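Local coordinates for protein GTP binding regulator (Thermotoga maritima, PDB 1VR8) that is of unknown function but has a fold resembling that of the Ran-binding protein Mog1p, and so may regulate a GTP-binding protein, at residues F129-H132 with V133-Y137; E15-S18 with L19-I23. One frame throughout, in Å; residues are numbered along the deposited sequence.

Interaction 1 (F129-H132 with V133-Y137); sequences FVKH and VYRVY
Phe129 meets Val133 one turn further along helix 126-138: the ring atom CE2 lies 3.4 Å from Val133 CG2, while Phe129 O takes the amide of Val133. Val130 and Tyr134 run side by side in the same direction. Val130 CG1 sits over one face of the phenol ring, 3.7 Å from its centroid and displaced toward the rim, a CH-pi contact; Tyr134 OH is hydrogen-bonded to Lys98. Lys131 CG, set anti to the backbone N (chi1 -165°), lies over the centre of one guanidinium face of Arg135, 3.6 Å above its plane, and the bend at chi2 carries CE along the same face. Lys131 NZ ends 4.7 Å from Arg135 NH2, not in contact. His132 presents a ring face to Val136, whose CG2 stands 3.9 Å from the ring centroid, with NE2 bonded to Leu26 O and ND1 to a bound glycerol. The amides of Tyr134, Arg135 and Val136 continue the i to i+4 hydrogen bonds, that of Tyr134 being nearly straight at 173°. Carbon atoms thus face the flat groups, His132 and Tyr134 bond their polar ends beyond the segments, and Lys131 and Arg135, whose like charges probably repel somewhat, are held by aliphatic contact.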
ATOM      1  N   PHE A 129       8.752   6.162   2.621  1.00 24.29           N
ATOM      2  CA  PHE A 129       7.538   6.354   1.825  1.00 22.26           C
ATOM      3  C   PHE A 129       6.301   5.875   2.578  1.00 24.83           C
ATOM      4  O   PHE A 129       5.270   6.544   2.589  1.00 24.79           O
ATOM      5  CB  PHE A 129       7.639   5.653   0.479  1.00 24.05           C
ATOM      6  CG  PHE A 129       6.523   6.013  -0.435  1.00 24.80           C
ATOM      7  CD1 PHE A 129       6.528   7.231  -1.084  1.00 29.48           C
ATOM      8  CD2 PHE A 129       5.457   5.179  -0.589  1.00 26.04           C
ATOM      9  CE1 PHE A 129       5.438   7.611  -1.897  1.00 29.48           C
ATOM     10  CE2 PHE A 129       4.387   5.532  -1.425  1.00 27.30           C
ATOM     11  CZ  PHE A 129       4.401   6.747  -2.070  1.00 29.51           C
ATOM     12  N   VAL A 130       6.399   4.716   3.232  1.00 23.38           N
ATOM     13  CA  VAL A 130       5.243   4.195   4.000  1.00 23.00           C
ATOM     14  C   VAL A 130       4.848   5.208   5.067  1.00 21.58           C
ATOM     15  O   VAL A 130       3.665   5.507   5.210  1.00 23.63           O
ATOM     16  CB  VAL A 130       5.555   2.840   4.649  1.00 23.77           C
ATOM     17  CG1 VAL A 130       4.466   2.441   5.615  1.00 25.29           C
ATOM     18  CG2 VAL A 130       5.657   1.762   3.554  1.00 25.80           C
ATOM     19  N   LYS A 131       5.824   5.770   5.771  1.00 23.64           N
ATOM     20  CA  LYS A 131       5.555   6.760   6.809  1.00 23.91           C
ATOM     21  C   LYS A 131       4.860   7.999   6.231  1.00 26.72           C
ATOM     22  O   LYS A 131       3.950   8.560   6.831  1.00 22.69           O
ATOM     23  CB  LYS A 131       6.834   7.166   7.536  1.00 26.00           C
ATOM     24  CG  LYS A 131       6.607   7.901   8.827  1.00 30.43           C
ATOM     25  CD  LYS A 131       5.611   7.161   9.761  1.00 34.16           C
ATOM     26  CE  LYS A 131       5.746   7.614  11.232  1.00 36.38           C
ATOM     27  NZ  LYS A 131       4.763   6.974  12.180  1.00 33.39           N
ATOM     28  N   HIS A 132       5.311   8.417   5.054  1.00 23.09           N
ATOM     29  CA  HIS A 132       4.628   9.491   4.308  1.00 24.23           C
ATOM     30  C   HIS A 132       3.152   9.140   4.043  1.00 21.70           C
ATOM     31  O   HIS A 132       2.253   9.940   4.308  1.00 24.21           O
ATOM     32  CB  HIS A 132       5.360   9.797   3.005  1.00 25.10           C
ATOM     33  CG  HIS A 132       4.613  10.741   2.100  1.00 23.56           C
ATOM     34  ND1 HIS A 132       4.356  12.051   2.430  1.00 23.14           N
ATOM     35  CD2 HIS A 132       4.083  10.554   0.872  1.00 22.60           C
ATOM     36  CE1 HIS A 132       3.684  12.631   1.449  1.00 24.02           C
ATOM     37  NE2 HIS A 132       3.510  11.746   0.484  1.00 22.38           N
ATOM     38  N   VAL A 133       2.911   7.958   3.492  1.00 22.94           N
ATOM     39  CA  VAL A 133       1.559   7.509   3.204  1.00 25.23           C
ATOM     40  C   VAL A 133       0.718   7.511   4.493  1.00 24.47           C
ATOM     41  O   VAL A 133      -0.403   8.026   4.521  1.00 23.14           O
ATOM     42  CB  VAL A 133       1.551   6.105   2.583  1.00 24.16           C
ATOM     43  CG1 VAL A 133       0.152   5.605   2.439  1.00 24.85           C
ATOM     44  CG2 VAL A 133       2.283   6.076   1.214  1.00 24.97           C
ATOM     45  N   TYR A 134       1.269   6.948   5.566  1.00 24.38           N
ATOM     46  CA  TYR A 134       0.601   6.991   6.871  1.00 23.75           C
ATOM     47  C   TYR A 134       0.186   8.416   7.294  1.00 24.73           C
ATOM     48  O   TYR A 134      -0.934   8.655   7.740  1.00 24.80           O
ATOM     49  CB  TYR A 134       1.555   6.431   7.943  1.00 25.22           C
ATOM     50  CG  TYR A 134       1.738   4.927   7.969  1.00 23.74           C
ATOM     51  CD1 TYR A 134       1.148   4.071   7.045  1.00 24.22           C
ATOM     52  CD2 TYR A 134       2.554   4.372   8.947  1.00 25.50           C
ATOM     53  CE1 TYR A 134       1.337   2.679   7.139  1.00 27.26           C
ATOM     54  CE2 TYR A 134       2.755   3.011   9.031  1.00 27.00           C
ATOM     55  CZ  TYR A 134       2.158   2.185   8.143  1.00 28.46           C
ATOM     56  OH  TYR A 134       2.397   0.837   8.283  1.00 30.31           O
ATOM     57  N   ARG A 135       1.135   9.333   7.219  1.00 22.87           N
ATOM     58  CA  ARG A 135       0.918  10.713   7.615  1.00 23.35           C
ATOM     59  C   ARG A 135      -0.151  11.419   6.759  1.00 24.29           C
ATOM     60  O   ARG A 135      -1.002  12.150   7.303  1.00 22.05           O
ATOM     61  CB  ARG A 135       2.237  11.444   7.614  1.00 26.03           C
ATOM     62  CG  ARG A 135       3.076  10.981   8.803  1.00 27.04           C
ATOM     63  CD  ARG A 135       4.456  11.521   8.795  1.00 30.36           C
ATOM     64  NE  ARG A 135       5.114  11.241  10.070  1.00 30.55           N
ATOM     65  CZ  ARG A 135       6.425  11.315  10.253  1.00 34.51           C
ATOM     66  NH1 ARG A 135       7.242  11.604   9.235  1.00 32.69           N
ATOM     67  NH2 ARG A 135       6.931  11.081  11.448  1.00 33.11           N
ATOM     68  N   VAL A 136      -0.154  11.169   5.452  1.00 21.76           N
ATOM     69  CA  VAL A 136      -1.157  11.827   4.591  1.00 22.69           C
ATOM     70  C   VAL A 136      -2.554  11.282   4.910  1.00 22.69           C
ATOM     71  O   VAL A 136      -3.502  12.042   5.122  1.00 23.01           O
ATOM     72  CB  VAL A 136      -0.810  11.645   3.114  1.00 22.00           C
ATOM     73  CG1 VAL A 136      -1.918  12.152   2.221  1.00 20.93           C
ATOM     74  CG2 VAL A 136       0.503  12.347   2.808  1.00 23.34           C
ATOM     75  N   TYR A 137      -2.666   9.961   4.984  1.00 21.47           N
ATOM     76  CA  TYR A 137      -3.973   9.344   5.246  1.00 23.28           C
ATOM     77  C   TYR A 137      -4.470   9.613   6.660  1.00 21.52           C
ATOM     78  O   TYR A 137      -5.656   9.779   6.882  1.00 22.02           O
ATOM     79  CB  TYR A 137      -3.944   7.853   4.948  1.00 24.86           C
ATOM     80  CG  TYR A 137      -3.711   7.481   3.476  1.00 24.40           C
ATOM     81  CD1 TYR A 137      -3.947   8.383   2.422  1.00 26.18           C
ATOM     82  CD2 TYR A 137      -3.304   6.187   3.145  1.00 25.11           C
ATOM     83  CE1 TYR A 137      -3.751   7.994   1.083  1.00 24.22           C
ATOM     84  CE2 TYR A 137      -3.144   5.792   1.832  1.00 24.79           C
ATOM     85  CZ  TYR A 137      -3.344   6.711   0.809  1.00 24.44           C
ATOM     86  OH  TYR A 137      -3.164   6.330  -0.497  1.00 24.66           O
TER

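Interaction 2 (E15-S18 with L19-I23)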
ATOM      1  N   GLU A  15     -13.675   5.335   3.538  1.00 25.35           N
ATOM      2  CA  GLU A  15     -14.245   4.266   2.724  1.00 29.66           C
ATOM      3  C   GLU A  15     -14.798   4.772   1.384  1.00 26.20           C
ATOM      4  O   GLU A  15     -14.702   4.071   0.380  1.00 28.34           O
ATOM      5  CB  GLU A  15     -15.254   3.443   3.553  1.00 34.51           C
ATOM      6  CG  GLU A  15     -14.477   2.664   4.701  1.00 37.51           C
ATOM      7  CD  GLU A  15     -15.348   2.033   5.787  1.00 40.29           C
ATOM      8  OE1 GLU A  15     -16.114   1.103   5.470  1.00 45.85           O
ATOM      9  OE2 GLU A  15     -15.216   2.439   6.970  1.00 46.84           O
ATOM     10  N   ALA A  16     -15.292   6.014   1.337  1.00 26.31           N
ATOM     11  CA  ALA A  16     -15.863   6.578   0.110  1.00 26.50           C
ATOM     12  C   ALA A  16     -14.833   7.164  -0.854  1.00 26.38           C
ATOM     13  O   ALA A  16     -15.188   7.583  -1.931  1.00 25.42           O
ATOM     14  CB  ALA A  16     -16.907   7.668   0.431  1.00 30.53           C
ATOM     15  N   TYR A  17     -13.569   7.199  -0.480  1.00 23.97           N
ATOM     16  CA  TYR A  17     -12.573   7.978  -1.215  1.00 24.51           C
ATOM     17  C   TYR A  17     -12.204   7.252  -2.520  1.00 25.53           C
ATOM     18  O   TYR A  17     -12.192   6.027  -2.557  1.00 25.69           O
ATOM     19  CB  TYR A  17     -11.331   8.077  -0.359  1.00 28.50           C
ATOM     20  CG  TYR A  17     -10.424   9.267  -0.555  1.00 27.27           C
ATOM     21  CD1 TYR A  17     -10.744  10.505   0.015  1.00 28.48           C
ATOM     22  CD2 TYR A  17      -9.209   9.140  -1.211  1.00 30.05           C
ATOM     23  CE1 TYR A  17      -9.877  11.588  -0.114  1.00 32.55           C
ATOM     24  CE2 TYR A  17      -8.340  10.234  -1.369  1.00 29.92           C
ATOM     25  CZ  TYR A  17      -8.676  11.445  -0.806  1.00 31.55           C
ATOM     26  OH  TYR A  17      -7.788  12.513  -0.934  1.00 34.07           O
ATOM     27  N   SER A  18     -11.937   8.023  -3.574  1.00 24.10           N
ATOM     28  CA  SER A  18     -11.493   7.492  -4.853  1.00 26.06           C
ATOM     29  C   SER A  18     -10.130   6.827  -4.785  1.00 24.55           C
ATOM     30  O   SER A  18      -9.184   7.350  -4.194  1.00 25.19           O
ATOM     31  CB  SER A  18     -11.461   8.640  -5.883  1.00 26.45           C
ATOM     32  OG  SER A  18     -10.604   8.378  -6.957  1.00 28.38           O
ATOM     33  N   LEU A  19     -10.008   5.673  -5.430  1.00 27.46           N
ATOM     34  CA  LEU A  19      -8.723   5.006  -5.538  1.00 25.09           C
ATOM     35  C   LEU A  19      -7.690   5.913  -6.231  1.00 23.05           C
ATOM     36  O   LEU A  19      -6.524   6.015  -5.813  1.00 25.00           O
ATOM     37  CB  LEU A  19      -8.882   3.678  -6.265  1.00 27.95           C
ATOM     38  CG  LEU A  19      -7.575   2.886  -6.430  1.00 30.26           C
ATOM     39  CD1 LEU A  19      -7.852   1.420  -6.295  1.00 31.24           C
ATOM     40  CD2 LEU A  19      -6.955   3.169  -7.763  1.00 32.74           C
ATOM     41  N   ASP A  20      -8.117   6.575  -7.302  1.00 23.55           N
ATOM     42  CA  ASP A  20      -7.212   7.470  -8.019  1.00 24.34           C
ATOM     43  C   ASP A  20      -6.725   8.585  -7.115  1.00 24.33           C
ATOM     44  O   ASP A  20      -5.525   8.909  -7.065  1.00 24.35           O
ATOM     45  CB  ASP A  20      -7.919   8.050  -9.241  1.00 24.85           C
ATOM     46  CG  ASP A  20      -7.991   7.076 -10.411  1.00 33.10           C
ATOM     47  OD1 ASP A  20      -7.464   5.947 -10.323  1.00 36.56           O
ATOM     48  OD2 ASP A  20      -8.600   7.460 -11.443  1.00 35.56           O
ATOM     49  N   THR A  21      -7.643   9.188  -6.376  1.00 25.48           N
ATOM     50  CA  THR A  21      -7.261  10.290  -5.510  1.00 25.30           C
ATOM     51  C   THR A  21      -6.346   9.810  -4.397  1.00 25.35           C
ATOM     52  O   THR A  21      -5.417  10.505  -4.019  1.00 24.66           O
ATOM     53  CB  THR A  21      -8.503  11.057  -4.975  1.00 27.52           C
ATOM     54  OG1 THR A  21      -9.376  11.348  -6.076  1.00 26.72           O
ATOM     55  CG2 THR A  21      -8.050  12.365  -4.373  1.00 30.62           C
ATOM     56  N   ALA A  22      -6.536   8.575  -3.943  1.00 25.96           N
ATOM     57  CA  ALA A  22      -5.654   7.972  -2.955  1.00 25.76           C
ATOM     58  C   ALA A  22      -4.185   7.903  -3.429  1.00 25.60           C
ATOM     59  O   ALA A  22      -3.280   7.970  -2.624  1.00 25.90           O
ATOM     60  CB  ALA A  22      -6.121   6.622  -2.594  1.00 26.78           C
ATOM     61  N   ILE A  23      -3.965   7.782  -4.730  1.00 20.85           N
ATOM     62  CA  ILE A  23      -2.608   7.868  -5.284  1.00 22.34           C
ATOM     63  C   ILE A  23      -2.151   9.314  -5.420  1.00 22.08           C
ATOM     64  O   ILE A  23      -1.057   9.721  -4.956  1.00 23.17           O
ATOM     65  CB  ILE A  23      -2.567   7.183  -6.664  1.00 23.20           C
ATOM     66  CG1 ILE A  23      -2.814   5.670  -6.515  1.00 24.84           C
ATOM     67  CG2 ILE A  23      -1.260   7.453  -7.376  1.00 26.09           C
ATOM     68  CD1 ILE A  23      -3.096   4.977  -7.771  1.00 25.20           C
TER
HETATM   69  O   HOH W   1     -11.028  10.353  -8.782  1.00 27.67           O
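Ser18 closes the first turn of helix 19-24 through two hydrogen bonds. Its OG accepts from Thr21 N at 3.1 Å, with an angle of 167° at the hydrogen, and its carbonyl O receives Ala22 N at 2.9 Å, the first i to i+4 bond of the helix. OG, anti to the Ser18 backbone N (chi1 157°), is directed forward to the amide of Thr21. A water lies 2.7 Å from Ser18 OG and makes a weak bond to Thr21 OG1, linking the two hydroxyls.

Just before the cap, Tyr17 brings the CE2 side and the hydroxyl of its ring against Thr21 and Ala22. The Tyr17 and Thr21 side chains cross at about a right angle, with Thr21 CG2 3.5 Å from Tyr17 OH, whereas Ala22 N lies at the ring edge, 3.6 Å from Tyr17 CE2. Replacing this tyrosine by an alanine would probably strip the cover from Thr21 CG2 and open a gap beside Ala22.

Further out, Trp116 touches both Tyr17 and Ala22, and Lys67 donates to Tyr17 O, tethering the incoming loop. On the helix itself, Asp20 forms a salt bridge with Lys50, and Leu19 packs on Val65, joining the turn to neighbouring strands of the antiparallel sheet. A serine side chain accepting the amide three residues ahead, directly before the first helical residue, is the classic N-cap.

Interaction 2 belongs to the short helix 19-24 and interaction 1 to helix 126-138 near the C-terminus; their centres are about 15 Å apart. They touch where Tyr137 OH approaches Ala22 O at 2.7 Å, a probable hydrogen bond. Leu26, just beyond the short helix, also meets interaction 1: its carbonyl accepts from His132 NE2, and Val136 and Tyr137 touch it. Strand 116-122 meets Phe129 and Val130 of the long helix, and Ala22 of the short helix together with Tyr17 of the loop before it. Lys98, which lines one of the two azide sites, is hydrogen-bonded to Tyr134 and so connects interaction 1 with that azide site.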